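Local atomic coordinates of rieske iron-sulfur protein soxF (Sulfolobus acidocaldarius, PDB entry 1JM1), a protein that binds a [2Fe-2S] cluster as a Rieske protein and probably carries electrons in the archaeal respiratory chain. Residues V93-V107 with Y191-G204. Numbering follows the deposited sequence.
With FES (Fe2/s2 (inorganic) cluster), chain C.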
loop_
_atom_site.group_PDB
_atom_site.type_symbol
_atom_site.label_atom_id
_atom_site.label_comp_id
_atom_site.label_asym_id
_atom_site.label_seq_id
_atom_site.Cartn_x
_atom_site.Cartn_y
_atom_site.Cartn_z
ATOM N N VAL A 93 1.353 -7.306 2.318
ATOM C CA VAL A 93 1.537 -8.760 2.172
ATOM C C VAL A 93 2.121 -9.042 0.798
ATOM O O VAL A 93 1.514 -8.729 -0.245
ATOM C CB VAL A 93 0.246 -9.521 2.438
ATOM C CG1 VAL A 93 0.518 -11.043 2.288
ATOM C CG2 VAL A 93 -0.363 -9.210 3.794
ATOM N N CYS A 94 3.321 -9.644 0.776
ATOM C CA CYS A 94 3.951 -10.022 -0.458
ATOM C C CYS A 94 3.113 -11.000 -1.248
ATOM O O CYS A 94 2.563 -11.961 -0.697
ATOM C CB CYS A 94 5.307 -10.675 -0.097
ATOM S SG CYS A 94 6.338 -11.012 -1.543
ATOM N N VAL A 95 3.004 -10.757 -2.561
ATOM C CA VAL A 95 2.184 -11.602 -3.445
ATOM C C VAL A 95 2.980 -12.763 -4.040
ATOM O O VAL A 95 2.444 -13.511 -4.861
ATOM C CB VAL A 95 1.434 -10.791 -4.488
ATOM C CG1 VAL A 95 0.341 -9.939 -3.808
ATOM C CG2 VAL A 95 2.313 -9.905 -5.334
ATOM N N HIS A 96 4.228 -12.969 -3.630
ATOM C CA HIS A 96 4.949 -14.198 -3.949
ATOM C C HIS A 96 4.467 -15.313 -3.023
ATOM O O HIS A 96 3.747 -16.211 -3.458
ATOM C CB HIS A 96 6.435 -13.983 -3.835
ATOM C CG HIS A 96 7.214 -15.266 -4.044
ATOM N ND1 HIS A 96 8.112 -15.721 -3.107
ATOM C CD2 HIS A 96 7.104 -16.163 -5.063
ATOM C CE1 HIS A 96 8.553 -16.869 -3.572
ATOM N NE2 HIS A 96 7.984 -17.174 -4.733
ATOM N N LEU A 97 4.828 -15.245 -1.736
ATOM C CA LEU A 97 4.517 -16.303 -0.771
ATOM C C LEU A 97 4.050 -15.749 0.531
ATOM O O LEU A 97 4.079 -16.433 1.576
ATOM C CB LEU A 97 5.689 -17.282 -0.601
ATOM C CG LEU A 97 5.341 -18.755 -0.638
ATOM C CD1 LEU A 97 4.733 -19.180 -1.995
ATOM C CD2 LEU A 97 6.567 -19.556 -0.280
ATOM N N GLY A 98 3.478 -14.522 0.573
ATOM C CA GLY A 98 2.735 -14.090 1.727
ATOM C C GLY A 98 3.542 -13.629 2.901
ATOM O O GLY A 98 2.960 -13.446 4.003
ATOM N N CYS A 99 4.855 -13.397 2.761
ATOM C CA CYS A 99 5.539 -12.723 3.850
ATOM C C CYS A 99 5.034 -11.305 4.020
ATOM O O CYS A 99 4.623 -10.658 3.063
ATOM C CB CYS A 99 7.062 -12.708 3.593
ATOM S SG CYS A 99 7.746 -14.356 3.979
ATOM N N GLN A 100 5.086 -10.816 5.244
ATOM C CA GLN A 100 4.756 -9.431 5.525
ATOM C C GLN A 100 5.947 -8.566 5.179
ATOM O O GLN A 100 7.089 -8.862 5.535
ATOM C CB GLN A 100 4.326 -9.288 6.988
ATOM C CG GLN A 100 3.793 -7.928 7.293
ATOM C CD GLN A 100 3.046 -7.825 8.591
ATOM O OE1 GLN A 100 2.965 -8.770 9.382
ATOM N NE2 GLN A 100 2.426 -6.686 8.826
ATOM N N LEU A 101 5.707 -7.470 4.479
ATOM C CA LEU A 101 6.781 -6.669 3.914
ATOM C C LEU A 101 7.268 -5.632 4.919
ATOM O O LEU A 101 6.463 -4.876 5.495
ATOM C CB LEU A 101 6.286 -5.975 2.641
ATOM C CG LEU A 101 5.977 -6.923 1.497
ATOM C CD1 LEU A 101 5.139 -6.217 0.428
ATOM C CD2 LEU A 101 7.225 -7.526 0.869
ATOM N N PRO A 102 8.580 -5.527 5.108
ATOM C CA PRO A 102 9.133 -4.596 6.126
ATOM C C PRO A 102 9.288 -3.177 5.591
ATOM O O PRO A 102 10.383 -2.630 5.471
ATOM C CB PRO A 102 10.496 -5.243 6.494
ATOM C CG PRO A 102 10.915 -5.894 5.193
ATOM C CD PRO A 102 9.623 -6.432 4.569
ATOM N N ALA A 103 8.137 -2.564 5.268
ATOM C CA ALA A 103 8.138 -1.218 4.743
ATOM C C ALA A 103 8.625 -0.186 5.745
ATOM O O ALA A 103 8.984 0.917 5.361
ATOM C CB ALA A 103 6.737 -0.846 4.268
ATOM N N GLN A 104 8.659 -0.564 7.020
ATOM C CA GLN A 104 9.143 0.335 8.077
ATOM C C GLN A 104 10.664 0.363 8.207
ATOM O O GLN A 104 11.190 1.203 8.893
ATOM C CB GLN A 104 8.543 -0.050 9.471
ATOM C CG GLN A 104 9.004 -1.385 10.053
ATOM C CD GLN A 104 8.459 -2.624 9.566
ATOM O OE1 GLN A 104 7.798 -2.757 8.574
ATOM N NE2 GLN A 104 8.859 -3.780 10.153
ATOM N N VAL A 105 11.355 -0.600 7.568
ATOM C CA VAL A 105 12.826 -0.680 7.670
ATOM C C VAL A 105 13.376 0.112 6.495
ATOM O O VAL A 105 13.319 -0.342 5.346
ATOM C CB VAL A 105 13.322 -2.093 7.710
ATOM C CG1 VAL A 105 14.862 -2.108 7.779
ATOM C CG2 VAL A 105 12.719 -2.890 8.901
ATOM N N ILE A 106 13.855 1.327 6.743
ATOM C CA ILE A 106 14.274 2.230 5.685
ATOM C C ILE A 106 15.743 1.983 5.374
ATOM O O ILE A 106 16.571 2.007 6.317
ATOM C CB ILE A 106 14.023 3.695 6.059
ATOM C CG1 ILE A 106 12.582 3.935 6.573
ATOM C CG2 ILE A 106 14.448 4.584 4.925
ATOM C CD1 ILE A 106 11.473 3.536 5.590
ATOM N N VAL A 107 16.057 1.639 4.139
ATOM C CA VAL A 107 17.369 1.167 3.779
ATOM C C VAL A 107 17.964 2.085 2.704
ATOM O O VAL A 107 17.275 2.863 1.984
ATOM C CB VAL A 107 17.383 -0.318 3.365
ATOM C CG1 VAL A 107 16.880 -1.175 4.511
ATOM C CG2 VAL A 107 16.570 -0.588 2.115
ATOM N N TYR A 191 -4.754 -15.321 7.457
ATOM C CA TYR A 191 -4.278 -13.954 7.577
ATOM C C TYR A 191 -4.186 -13.619 9.061
ATOM O O TYR A 191 -5.115 -13.090 9.679
ATOM C CB TYR A 191 -5.209 -12.981 6.843
ATOM C CG TYR A 191 -4.756 -12.696 5.422
ATOM C CD1 TYR A 191 -4.588 -13.683 4.457
ATOM C CD2 TYR A 191 -4.464 -11.375 5.038
ATOM C CE1 TYR A 191 -4.167 -13.358 3.162
ATOM C CE2 TYR A 191 -4.034 -11.058 3.774
ATOM C CZ TYR A 191 -3.880 -12.055 2.834
ATOM O OH TYR A 191 -3.454 -11.671 1.592
ATOM N N SER A 192 -3.074 -13.851 9.702
ATOM C CA SER A 192 -3.009 -13.571 11.146
ATOM C C SER A 192 -2.071 -12.429 11.390
ATOM O O SER A 192 -1.686 -12.158 12.515
ATOM C CB SER A 192 -2.667 -14.967 11.920
ATOM O OG SER A 192 -1.389 -15.189 11.487
ATOM N N TYR A 193 -1.547 -11.627 10.463
ATOM C CA TYR A 193 -0.582 -10.550 10.443
ATOM C C TYR A 193 -1.021 -9.437 11.416
ATOM O O TYR A 193 -2.256 -9.069 11.442
ATOM C CB TYR A 193 -0.486 -9.897 9.062
ATOM C CG TYR A 193 -0.239 -10.866 7.931
ATOM C CD1 TYR A 193 -1.285 -11.315 7.156
ATOM C CD2 TYR A 193 1.022 -11.325 7.654
ATOM C CE1 TYR A 193 -1.067 -12.189 6.109
ATOM C CE2 TYR A 193 1.277 -12.217 6.584
ATOM C CZ TYR A 193 0.231 -12.645 5.834
ATOM O OH TYR A 193 0.355 -13.535 4.793
ATOM N N SER A 194 -0.070 -9.011 12.108
ATOM C CA SER A 194 -0.244 -7.736 12.910
ATOM C C SER A 194 0.107 -6.446 12.113
ATOM O O SER A 194 0.741 -6.391 11.155
ATOM C CB SER A 194 0.492 -7.769 14.213
ATOM O OG SER A 194 1.761 -8.329 13.967
ATOM N N VAL A 195 -0.320 -5.373 12.655
ATOM C CA VAL A 195 -0.259 -4.021 12.153
ATOM C C VAL A 195 0.742 -3.328 13.070
ATOM O O VAL A 195 0.513 -3.189 14.285
ATOM C CB VAL A 195 -1.600 -3.270 12.190
ATOM C CG1 VAL A 195 -1.458 -1.833 11.705
ATOM C CG2 VAL A 195 -2.640 -4.009 11.276
ATOM N N PRO A 196 1.888 -2.911 12.537
ATOM C CA PRO A 196 2.880 -2.155 13.366
ATOM C C PRO A 196 2.327 -0.877 13.971
ATOM O O PRO A 196 1.437 -0.256 13.339
ATOM C CB PRO A 196 3.972 -1.789 12.342
ATOM C CG PRO A 196 3.814 -2.946 11.359
ATOM C CD PRO A 196 2.330 -3.203 11.174
ATOM N N ASN A 197 2.802 -0.544 15.169
ATOM C CA ASN A 197 2.434 0.767 15.760
ATOM C C ASN A 197 3.132 1.890 14.993
ATOM O O ASN A 197 4.221 1.797 14.519
ATOM C CB ASN A 197 2.800 0.834 17.252
ATOM C CG ASN A 197 2.001 -0.150 18.135
ATOM O OD1 ASN A 197 0.812 -0.416 17.943
ATOM N ND2 ASN A 197 2.743 -0.634 19.130
ATOM N N ASN A 198 2.438 3.000 14.839
ATOM C CA ASN A 198 2.972 4.163 14.155
ATOM C C ASN A 198 3.475 5.164 15.178
ATOM O O ASN A 198 2.731 5.430 16.140
ATOM C CB ASN A 198 1.900 4.817 13.279
ATOM C CG ASN A 198 1.379 3.876 12.201
ATOM O OD1 ASN A 198 2.189 3.312 11.440
ATOM N ND2 ASN A 198 0.093 3.720 12.126
ATOM N N PRO A 199 4.632 5.772 14.994
ATOM C CA PRO A 199 5.594 5.535 13.961
ATOM C C PRO A 199 6.381 4.262 14.205
ATOM O O PRO A 199 6.697 3.985 15.344
ATOM C CB PRO A 199 6.530 6.766 13.933
ATOM C CG PRO A 199 6.497 7.173 15.390
ATOM C CD PRO A 199 5.109 6.851 15.923
ATOM N N SER A 200 6.731 3.562 13.140
ATOM C CA SER A 200 7.432 2.303 13.212
ATOM C C SER A 200 8.794 2.317 12.548
ATOM O O SER A 200 9.506 1.296 12.594
ATOM C CB SER A 200 6.529 1.263 12.480
ATOM O OG SER A 200 6.481 1.624 11.065
ATOM N N CYS A 201 9.171 3.357 11.840
ATOM C CA CYS A 201 10.368 3.290 10.979
ATOM C C CYS A 201 11.625 3.133 11.797
ATOM O O CYS A 201 11.774 3.662 12.927
ATOM C CB CYS A 201 10.509 4.547 10.147
ATOM S SG CYS A 201 9.258 4.842 8.898
ATOM N N SER A 202 12.555 2.459 11.195
ATOM C CA SER A 202 13.910 2.314 11.735
ATOM C C SER A 202 14.847 2.371 10.525
ATOM O O SER A 202 14.441 2.139 9.391
ATOM C CB SER A 202 14.112 1.049 12.517
ATOM O OG SER A 202 13.905 -0.095 11.628
ATOM N N ASN A 203 16.102 2.745 10.740
ATOM C CA ASN A 203 17.092 2.697 9.679
ATOM C C ASN A 203 17.760 1.320 9.603
ATOM O O ASN A 203 18.273 0.802 10.646
ATOM C CB ASN A 203 18.186 3.756 9.884
ATOM C CG ASN A 203 17.575 5.106 9.510
ATOM O OD1 ASN A 203 16.905 5.277 8.520
ATOM N ND2 ASN A 203 17.817 6.071 10.396
ATOM N N GLY A 204 17.764 0.685 8.433
ATOM C CA GLY A 204 18.297 -0.682 8.413
ATOM C C GLY A 204 19.333 -0.943 7.364
ATOM O O GLY A 204 19.742 0.037 6.724
ATOM O OXT GLY A 204 19.764 -2.135 7.136
HETATM FE FE1 FES C . 8.105 -12.181 -0.530
HETATM FE FE2 FES C . 8.728 -14.684 -1.392
HETATM S S1 FES C . 9.692 -12.750 -2.047
HETATM S S2 FES C . 7.224 -14.132 0.198
HETATM O O HOH W 1 2.656 -10.294 12.029
HETATM O O HOH W 2 18.725 3.942 6.226
#
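In one of its two conformers, Tyr193 donates through OH to a lone pair of Gly98 O at 2.7 Å. Gly98 belongs to the cluster-binding loop 94-99, so this bond joins the C-terminal tail to that loop. Cys94 SG binds one iron with Cys124, and His96 ND1 the other with His127. The extended Gln100 side chain, with CG anti to the backbone N (chi1 -172°), brings NE2 to Ser194 O at 2.9 Å, nearly straight. NE2 also bonds Asp92, and water 1 links Gln100 OE1 to Ser194 N. Replacing Gln100 with alanine is likely to leave Ser194 O and Asp92 without this donor and open a gap at the Tyr193 ring edge. Strand 202-203 pairs in parallel with strand 105-107. Ser202 N donates to Gln104 O, Ile106 N to Ser202 O and Gly204 N to Ile106 O. In the same Tyr193 conformer, Val93 CG2 makes a CH-pi contact over one ring face. Gln104 CB lies 3.1 Å from Ser200 OG. Ile106 CG1 meets Cys201 SG, disulfide-bonded to Cys30. Pro43 of strand 43-48 touches Val93, Gln100 and Tyr193, Phe34 of strand 32-36 meets Gln104, Pro196 and Ser200, and strand 202-203 edges the mixed sheet.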